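Local coordinates for protein peptidoglycan-binding domain 1 (Burkholderia, PDB 5NM7) that is a modular phage endolysin that probably binds peptidoglycan through one domain and cleaves its glycan strands with a large lysozyme-like catalytic domain, at residues I115-H120 / A159-A164; L191-V196 / F214-L219. All coordinates share one frame; numbering follows the deposited sequence.

Interaction 1: residues I115-H120 / A159-A164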
ATOM      1  N   ILE A 115      -2.614   7.319   7.526  1.00 16.05           N
ATOM      2  CA  ILE A 115      -3.506   8.360   6.995  1.00 16.73           C
ATOM      3  C   ILE A 115      -2.744   9.558   6.543  1.00 16.80           C
ATOM      4  O   ILE A 115      -1.607   9.799   6.955  1.00 16.89           O
ATOM      5  CB  ILE A 115      -4.585   8.816   8.020  1.00 17.70           C
ATOM      6  CG1 ILE A 115      -3.938   9.288   9.319  1.00 17.56           C
ATOM      7  CG2 ILE A 115      -5.572   7.717   8.282  1.00 18.09           C
ATOM      8  CD1 ILE A 115      -4.839  10.148  10.140  1.00 17.63           C
ATOM      9  N   LEU A 116      -3.392  10.353   5.687  1.00 16.10           N
ATOM     10  CA  LEU A 116      -2.945  11.693   5.385  1.00 17.46           C
ATOM     11  C   LEU A 116      -4.166  12.561   5.248  1.00 18.06           C
ATOM     12  O   LEU A 116      -5.061  12.282   4.434  1.00 18.36           O
ATOM     13  CB  LEU A 116      -2.103  11.765   4.104  1.00 18.11           C
ATOM     14  CG  LEU A 116      -1.299  13.053   3.913  1.00 18.58           C
ATOM     15  CD1 LEU A 116      -0.155  13.114   4.924  1.00 20.29           C
ATOM     16  CD2 LEU A 116      -0.725  13.119   2.502  1.00 19.03           C
ATOM     17  N   TYR A 117      -4.243  13.580   6.094  1.00 18.22           N
ATOM     18  CA  TYR A 117      -5.367  14.489   6.092  1.00 18.25           C
ATOM     19  C   TYR A 117      -5.122  15.643   5.102  1.00 18.13           C
ATOM     20  O   TYR A 117      -4.009  16.165   5.041  1.00 18.45           O
ATOM     21  CB  TYR A 117      -5.585  14.995   7.522  1.00 17.75           C
ATOM     22  CG  TYR A 117      -6.575  16.132   7.588  1.00 19.26           C
ATOM     23  CD1 TYR A 117      -6.134  17.431   7.641  1.00 18.92           C
ATOM     24  CD2 TYR A 117      -7.946  15.890   7.539  1.00 18.06           C
ATOM     25  CE1 TYR A 117      -7.013  18.488   7.659  1.00 19.68           C
ATOM     26  CE2 TYR A 117      -8.836  16.939   7.557  1.00 20.92           C
ATOM     27  CZ  TYR A 117      -8.357  18.232   7.631  1.00 19.19           C
ATOM     28  OH  TYR A 117      -9.221  19.312   7.641  1.00 21.70           O
ATOM     29  N   GLU A 118      -6.141  15.965   4.298  1.00 17.48           N
ATOM     30  CA  GLU A 118      -6.038  16.890   3.171  1.00 19.04           C
ATOM     31  C   GLU A 118      -6.955  18.092   3.409  1.00 20.18           C
ATOM     32  O   GLU A 118      -8.174  18.028   3.170  1.00 20.00           O
ATOM     33  CB  GLU A 118      -6.444  16.199   1.869  1.00 19.67           C
ATOM     34  CG  GLU A 118      -5.597  14.981   1.488  1.00 20.98           C
ATOM     35  CD  GLU A 118      -4.233  15.343   0.938  1.00 21.15           C
ATOM     36  OE1 GLU A 118      -3.904  16.529   0.885  1.00 23.27           O
ATOM     37  OE2 GLU A 118      -3.490  14.412   0.552  1.00 23.07           O
ATOM     38  N   ARG A 119      -6.356  19.170   3.905  1.00 20.48           N
ATOM     39  CA  ARG A 119      -7.092  20.364   4.303  1.00 21.59           C
ATOM     40  C   ARG A 119      -7.840  21.028   3.163  1.00 22.10           C
ATOM     41  O   ARG A 119      -8.881  21.656   3.389  1.00 22.51           O
ATOM     42  CB  ARG A 119      -6.162  21.376   4.951  1.00 22.25           C
ATOM     43  CG  ARG A 119      -5.097  21.928   4.041  1.00 23.67           C
ATOM     44  CD  ARG A 119      -4.234  22.893   4.794  1.00 25.92           C
ATOM     45  NE  ARG A 119      -3.248  23.500   3.930  1.00 25.48           N
ATOM     46  CZ  ARG A 119      -2.175  24.167   4.346  1.00 27.72           C
ATOM     47  NH1 ARG A 119      -1.952  24.370   5.652  1.00 28.23           N
ATOM     48  NH2 ARG A 119      -1.315  24.621   3.447  1.00 29.59           N
ATOM     49  N   HIS A 120      -7.293  20.899   1.951  1.00 23.09           N
ATOM     50  CA  HIS A 120      -7.995  21.428   0.755  1.00 24.93           C
ATOM     51  C   HIS A 120      -9.217  20.610   0.364  1.00 24.35           C
ATOM     52  O   HIS A 120     -10.191  21.165  -0.153  1.00 26.58           O
ATOM     53  CB  HIS A 120      -7.010  21.653  -0.393  1.00 25.04           C
ATOM     54  CG  HIS A 120      -6.569  20.411  -1.069  1.00 24.93           C
ATOM     55  ND1 HIS A 120      -5.713  19.501  -0.481  1.00 25.00           N
ATOM     56  CD2 HIS A 120      -6.861  19.914  -2.296  1.00 25.82           C
ATOM     57  CE1 HIS A 120      -5.519  18.488  -1.312  1.00 27.19           C
ATOM     58  NE2 HIS A 120      -6.176  18.736  -2.432  1.00 25.55           N
ATOM     59  N   ALA A 159      -3.667  13.724  15.100  1.00 19.50           N
ATOM     60  CA  ALA A 159      -3.944  14.997  15.807  1.00 20.58           C
ATOM     61  C   ALA A 159      -4.664  15.975  14.880  1.00 20.72           C
ATOM     62  O   ALA A 159      -5.649  16.613  15.274  1.00 21.76           O
ATOM     63  CB  ALA A 159      -2.667  15.606  16.382  1.00 22.64           C
ATOM     64  N   ARG A 160      -4.184  16.088  13.637  1.00 20.46           N
ATOM     65  CA  ARG A 160      -4.841  16.932  12.651  1.00 20.38           C
ATOM     66  C   ARG A 160      -6.270  16.424  12.359  1.00 19.96           C
ATOM     67  O   ARG A 160      -7.221  17.223  12.296  1.00 21.96           O
ATOM     68  CB  ARG A 160      -4.024  16.976  11.366  1.00 21.33           C
ATOM     69  CG  ARG A 160      -2.668  17.639  11.528  1.00 21.78           C
ATOM     70  CD  ARG A 160      -1.921  17.660  10.198  1.00 22.06           C
ATOM     71  NE  ARG A 160      -2.502  18.664   9.351  1.00 22.79           N
ATOM     72  CZ  ARG A 160      -2.710  18.589   8.057  1.00 28.89           C
ATOM     73  NH1 ARG A 160      -2.463  17.442   7.342  1.00 27.64           N
ATOM     74  NH2 ARG A 160      -3.221  19.690   7.485  1.00 28.11           N
ATOM     75  N   LEU A 161      -6.406  15.118  12.146  1.00 18.23           N
ATOM     76  CA  LEU A 161      -7.709  14.503  11.889  1.00 18.06           C
ATOM     77  C   LEU A 161      -8.681  14.769  13.081  1.00 20.09           C
ATOM     78  O   LEU A 161      -9.821  15.192  12.876  1.00 19.20           O
ATOM     79  CB  LEU A 161      -7.598  13.013  11.659  1.00 19.45           C
ATOM     80  CG  LEU A 161      -8.905  12.257  11.416  1.00 18.32           C
ATOM     81  CD1 LEU A 161      -9.668  12.833  10.251  1.00 20.63           C
ATOM     82  CD2 LEU A 161      -8.662  10.772  11.222  1.00 19.65           C
ATOM     83  N   ALA A 162      -8.179  14.572  14.305  1.00 20.49           N
ATOM     84  CA  ALA A 162      -8.965  14.740  15.525  1.00 22.37           C
ATOM     85  C   ALA A 162      -9.505  16.175  15.593  1.00 22.32           C
ATOM     86  O   ALA A 162     -10.666  16.373  15.981  1.00 22.34           O
ATOM     87  CB  ALA A 162      -8.147  14.392  16.756  1.00 23.95           C
ATOM     88  N   SER A 163      -8.664  17.153  15.250  1.00 21.74           N
ATOM     89  CA  SER A 163      -9.058  18.575  15.228  1.00 23.22           C
ATOM     90  C   SER A 163     -10.066  18.855  14.135  1.00 24.87           C
ATOM     91  O   SER A 163     -11.114  19.459  14.372  1.00 23.30           O
ATOM     92  CB  SER A 163      -7.869  19.495  15.110  1.00 25.83           C
ATOM     93  OG  SER A 163      -6.901  19.212  16.085  1.00 28.51           O
ATOM     94  N   ALA A 164      -9.779  18.359  12.934  1.00 23.05           N
ATOM     95  CA  ALA A 164     -10.758  18.459  11.860  1.00 24.19           C
ATOM     96  C   ALA A 164     -12.100  17.816  12.198  1.00 23.67           C
ATOM     97  O   ALA A 164     -13.160  18.359  11.825  1.00 26.41           O
ATOM     98  CB  ALA A 164     -10.183  17.843  10.595  1.00 23.03           C
TER
HETATM   99  O   HOH W   1      -3.621  18.875   4.876  1.00 20.89           O
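The ring of Y117, on an outer strand of the small antiparallel sheet, lies between R160 and A164 of helix 156-167, and most of the apolar contact gathers round it. The contact packs this helix against the sheet edge in the lysozyme-like domain. CB of A164 packs against the phenol end, 3.4 Å from Y117 CE2. Two residues earlier on the strand, CD1 of I115 meets CD2 of L161 at 4.0 Å, the two side chains crossing at about a right angle.

The polar part belongs to R160, whose chain bends at chi3 (75°), which carries the guanidinium to the edge of the Y117 ring. Y117 CD1 sits over one face of that group, 3.6 Å from R160 CZ, with the two planes 78° apart. R160 NH1 donates a weak hydrogen bond to Y117 O at 3.1 Å (133°). A water in the guanidinium plane accepts a hydrogen bond from R160 NH2 at 2.8 Å, donates to Y117 O and accepts from R119 N.

E157 forms a salt bridge with R160 NH1, A142 O accepts from R160 NH2, and Y117 OH is hydrogen-bonded to L143 O. These partners probably fix the guanidinium's rotation, with E157 balancing its charge.

Interaction 2: residues L191-V196 / F214-L219; sequences LGYPDV and FVRFVL
A cation-pi pair joins the loop that leads into helix 196-205 to the last turns of helix 207-219, within the lysozyme-like domain. R216 reaches out from the helix, extended from CG to NE, and lays its guanidinium over one face of Y193. The ring and guanidinium planes are 33° apart, and R216 CZ stands 4.2 Å from the ring centroid, 22° off the normal. NH1 is the atom that sits over the middle of the ring, 3.5 Å from Y193 CZ.

The same R216 NH1 donates to L191 O at 3.1 Å, with an angle of 141° at the hydrogen; the donor is tilted from the carbonyl plane and the acceptor from the guanidinium plane. A water in the guanidinium plane accepts from R216 NH1 at 2.9 Å and gives a weak bond to G192 O. G192 itself has a positive phi, where the chain turns between L191 and Y193.

Beside the arginine, the L191 side chain lies along the helix backbone: CB meets R216 CB at 3.9 Å, while CD2 approaches R216 O at 3.4 Å and F217 CA at 3.6 Å.

F199 meets Y193 edge-to-face, and E212, which also lines the pocket of a bound glycine, forms a salt bridge with R216 NE. With NE held from its own helix and NH1 serving both L191 O and the Y193 face, the guanidinium is probably fixed over the ring.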
ATOM      1  N   LEU A 191     -17.748   3.799  -3.917  1.00 20.23           N
ATOM      2  CA  LEU A 191     -17.222   2.456  -3.771  1.00 21.34           C
ATOM      3  C   LEU A 191     -18.146   1.500  -3.037  1.00 21.57           C
ATOM      4  O   LEU A 191     -17.772   0.363  -2.750  1.00 24.18           O
ATOM      5  CB  LEU A 191     -15.852   2.516  -3.064  1.00 20.86           C
ATOM      6  CG  LEU A 191     -14.795   3.383  -3.711  1.00 22.24           C
ATOM      7  CD1 LEU A 191     -13.412   3.213  -3.103  1.00 19.83           C
ATOM      8  CD2 LEU A 191     -14.753   3.274  -5.204  1.00 23.19           C
ATOM      9  N   GLY A 192     -19.368   1.922  -2.762  1.00 21.12           N
ATOM     10  CA  GLY A 192     -20.368   1.028  -2.252  1.00 22.42           C
ATOM     11  C   GLY A 192     -20.327   0.713  -0.790  1.00 22.92           C
ATOM     12  O   GLY A 192     -20.880  -0.293  -0.373  1.00 25.10           O
ATOM     13  N   TYR A 193     -19.667   1.560   0.005  1.00 23.97           N
ATOM     14  CA  TYR A 193     -19.679   1.394   1.445  1.00 23.45           C
ATOM     15  C   TYR A 193     -20.956   2.040   2.014  1.00 25.19           C
ATOM     16  O   TYR A 193     -21.500   2.963   1.402  1.00 25.98           O
ATOM     17  CB  TYR A 193     -18.448   2.052   2.088  1.00 23.98           C
ATOM     18  CG  TYR A 193     -17.172   1.344   1.730  1.00 21.65           C
ATOM     19  CD1 TYR A 193     -16.507   1.619   0.543  1.00 21.31           C
ATOM     20  CD2 TYR A 193     -16.630   0.393   2.565  1.00 21.54           C
ATOM     21  CE1 TYR A 193     -15.335   0.978   0.226  1.00 21.08           C
ATOM     22  CE2 TYR A 193     -15.468  -0.295   2.238  1.00 21.37           C
ATOM     23  CZ  TYR A 193     -14.808   0.004   1.073  1.00 20.31           C
ATOM     24  OH  TYR A 193     -13.658  -0.652   0.744  1.00 19.30           O
ATOM     25  N   PRO A 194     -21.432   1.560   3.182  1.00 26.21           N
ATOM     26  CA  PRO A 194     -22.699   2.095   3.742  1.00 30.82           C
ATOM     27  C   PRO A 194     -22.664   3.595   4.067  1.00 28.60           C
ATOM     28  O   PRO A 194     -23.661   4.302   3.878  1.00 29.05           O
ATOM     29  CB  PRO A 194     -22.897   1.303   5.038  1.00 28.71           C
ATOM     30  CG  PRO A 194     -21.903   0.199   5.021  1.00 31.01           C
ATOM     31  CD  PRO A 194     -20.846   0.507   4.015  1.00 28.60           C
ATOM     32  N   ASP A 195     -21.528   4.052   4.612  1.00 25.58           N
ATOM     33  CA  ASP A 195     -21.286   5.465   4.991  1.00 24.12           C
ATOM     34  C   ASP A 195     -19.771   5.622   5.219  1.00 22.76           C
ATOM     35  O   ASP A 195     -19.038   4.613   5.169  1.00 21.75           O
ATOM     36  CB  ASP A 195     -22.065   5.859   6.251  1.00 27.16           C
ATOM     37  CG  ASP A 195     -21.914   4.854   7.357  1.00 30.11           C
ATOM     38  OD1 ASP A 195     -20.808   4.693   7.897  1.00 30.14           O
ATOM     39  OD2 ASP A 195     -22.900   4.166   7.661  1.00 36.32           O
ATOM     40  N   VAL A 196     -19.314   6.828   5.470  1.00 21.69           N
ATOM     41  CA  VAL A 196     -17.863   7.065   5.649  1.00 22.40           C
ATOM     42  C   VAL A 196     -17.338   6.380   6.925  1.00 23.32           C
ATOM     43  O   VAL A 196     -16.203   5.926   6.965  1.00 19.71           O
ATOM     44  CB  VAL A 196     -17.492   8.555   5.614  1.00 22.91           C
ATOM     45  CG1 VAL A 196     -17.937   9.284   6.878  1.00 22.97           C
ATOM     46  CG2 VAL A 196     -15.981   8.731   5.374  1.00 23.50           C
ATOM     47  N   PHE A 214      -8.892  -0.295  -2.512  1.00 15.39           N
ATOM     48  CA  PHE A 214      -8.177  -0.076  -3.787  1.00 15.74           C
ATOM     49  C   PHE A 214      -8.862  -0.785  -4.944  1.00 16.06           C
ATOM     50  O   PHE A 214      -9.066  -0.180  -5.993  1.00 16.06           O
ATOM     51  CB  PHE A 214      -6.704  -0.491  -3.681  1.00 15.39           C
ATOM     52  CG  PHE A 214      -5.978  -0.584  -5.002  1.00 15.55           C
ATOM     53  CD1 PHE A 214      -5.365   0.528  -5.541  1.00 16.59           C
ATOM     54  CD2 PHE A 214      -5.912  -1.775  -5.688  1.00 16.67           C
ATOM     55  CE1 PHE A 214      -4.718   0.463  -6.744  1.00 17.41           C
ATOM     56  CE2 PHE A 214      -5.265  -1.845  -6.914  1.00 16.49           C
ATOM     57  CZ  PHE A 214      -4.662  -0.725  -7.423  1.00 16.73           C
ATOM     58  N   VAL A 215      -9.214  -2.044  -4.748  1.00 15.46           N
ATOM     59  CA  VAL A 215      -9.903  -2.819  -5.799  1.00 16.11           C
ATOM     60  C   VAL A 215     -11.180  -2.091  -6.214  1.00 16.87           C
ATOM     61  O   VAL A 215     -11.439  -1.883  -7.415  1.00 17.21           O
ATOM     62  CB  VAL A 215     -10.207  -4.237  -5.317  1.00 16.63           C
ATOM     63  CG1 VAL A 215     -11.189  -4.949  -6.220  1.00 17.48           C
ATOM     64  CG2 VAL A 215      -8.908  -5.028  -5.223  1.00 16.00           C
ATOM     65  N   ARG A 216     -11.985  -1.701  -5.231  1.00 16.11           N
ATOM     66  CA  ARG A 216     -13.228  -0.969  -5.558  1.00 15.77           C
ATOM     67  C   ARG A 216     -12.959   0.339  -6.276  1.00 16.94           C
ATOM     68  O   ARG A 216     -13.716   0.706  -7.187  1.00 16.91           O
ATOM     69  CB  ARG A 216     -14.080  -0.752  -4.322  1.00 17.28           C
ATOM     70  CG  ARG A 216     -14.563  -2.051  -3.675  1.00 17.36           C
ATOM     71  CD  ARG A 216     -15.295  -1.698  -2.395  1.00 18.94           C
ATOM     72  NE  ARG A 216     -15.753  -2.873  -1.656  1.00 20.36           N
ATOM     73  CZ  ARG A 216     -16.728  -2.855  -0.733  1.00 21.77           C
ATOM     74  NH1 ARG A 216     -17.382  -1.737  -0.453  1.00 21.52           N
ATOM     75  NH2 ARG A 216     -17.052  -3.989  -0.095  1.00 21.75           N
ATOM     76  N   PHE A 217     -11.911   1.052  -5.860  1.00 16.61           N
ATOM     77  CA  PHE A 217     -11.516   2.323  -6.432  1.00 16.48           C
ATOM     78  C   PHE A 217     -11.200   2.168  -7.903  1.00 16.33           C
ATOM     79  O   PHE A 217     -11.677   2.950  -8.740  1.00 16.89           O
ATOM     80  CB  PHE A 217     -10.316   2.882  -5.700  1.00 17.10           C
ATOM     81  CG  PHE A 217      -9.822   4.181  -6.230  1.00 17.71           C
ATOM     82  CD1 PHE A 217      -8.683   4.218  -7.005  1.00 20.44           C
ATOM     83  CD2 PHE A 217     -10.444   5.384  -5.914  1.00 19.56           C
ATOM     84  CE1 PHE A 217      -8.214   5.427  -7.463  1.00 21.64           C
ATOM     85  CE2 PHE A 217      -9.985   6.599  -6.377  1.00 22.20           C
ATOM     86  CZ  PHE A 217      -8.844   6.620  -7.173  1.00 21.87           C
ATOM     87  N   VAL A 218     -10.452   1.124  -8.207  1.00 15.66           N
ATOM     88  CA  VAL A 218     -10.074   0.843  -9.595  1.00 17.30           C
ATOM     89  C   VAL A 218     -11.303   0.412 -10.395  1.00 17.55           C
ATOM     90  O   VAL A 218     -11.500   0.882 -11.528  1.00 16.45           O
ATOM     91  CB  VAL A 218      -8.947  -0.166  -9.694  1.00 17.72           C
ATOM     92  CG1 VAL A 218      -8.620  -0.470 -11.141  1.00 18.59           C
ATOM     93  CG2 VAL A 218      -7.689   0.402  -9.022  1.00 18.99           C
ATOM     94  N   LEU A 219     -12.121  -0.453  -9.816  1.00 15.94           N
ATOM     95  CA  LEU A 219     -13.355  -0.892 -10.472  1.00 17.49           C
ATOM     96  C   LEU A 219     -14.281   0.267 -10.811  1.00 17.64           C
ATOM     97  O   LEU A 219     -15.014   0.201 -11.817  1.00 19.72           O
ATOM     98  CB  LEU A 219     -14.082  -1.947  -9.651  1.00 17.77           C
ATOM     99  CG  LEU A 219     -13.483  -3.350  -9.574  1.00 17.48           C
ATOM    100  CD1 LEU A 219     -14.189  -4.228  -8.576  1.00 19.56           C
ATOM    101  CD2 LEU A 219     -13.443  -4.028 -10.935  1.00 19.41           C
TER
HETATM  102  O   HOH W   2     -19.102  -2.243   1.851  1.00 33.18           O

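How the interactions relate
From the N terminus, the chain passes the peptidoglycan-binding region and helices 77-87 and 91-101 before reaching strand 115-117. Interaction 1 then closes a long excursion of 38 residues, of which 131-135 are not modelled, by bringing helix 156-167 back to that strand. The chain next runs through strands 176-178 and 183-184, which complete the three-stranded sheet, and enters the loop of interaction 2. This second closure is shorter: 17 residues, nearly all helical, separate 191-196 from 214-219. The two contacts follow in series, neither nested nor crossed, with centres 21 Å apart and no direct touch. Interaction 1 ties helix to sheet, whereas interaction 2 ties the loop before helix 196-205 to the end of helix 207-219.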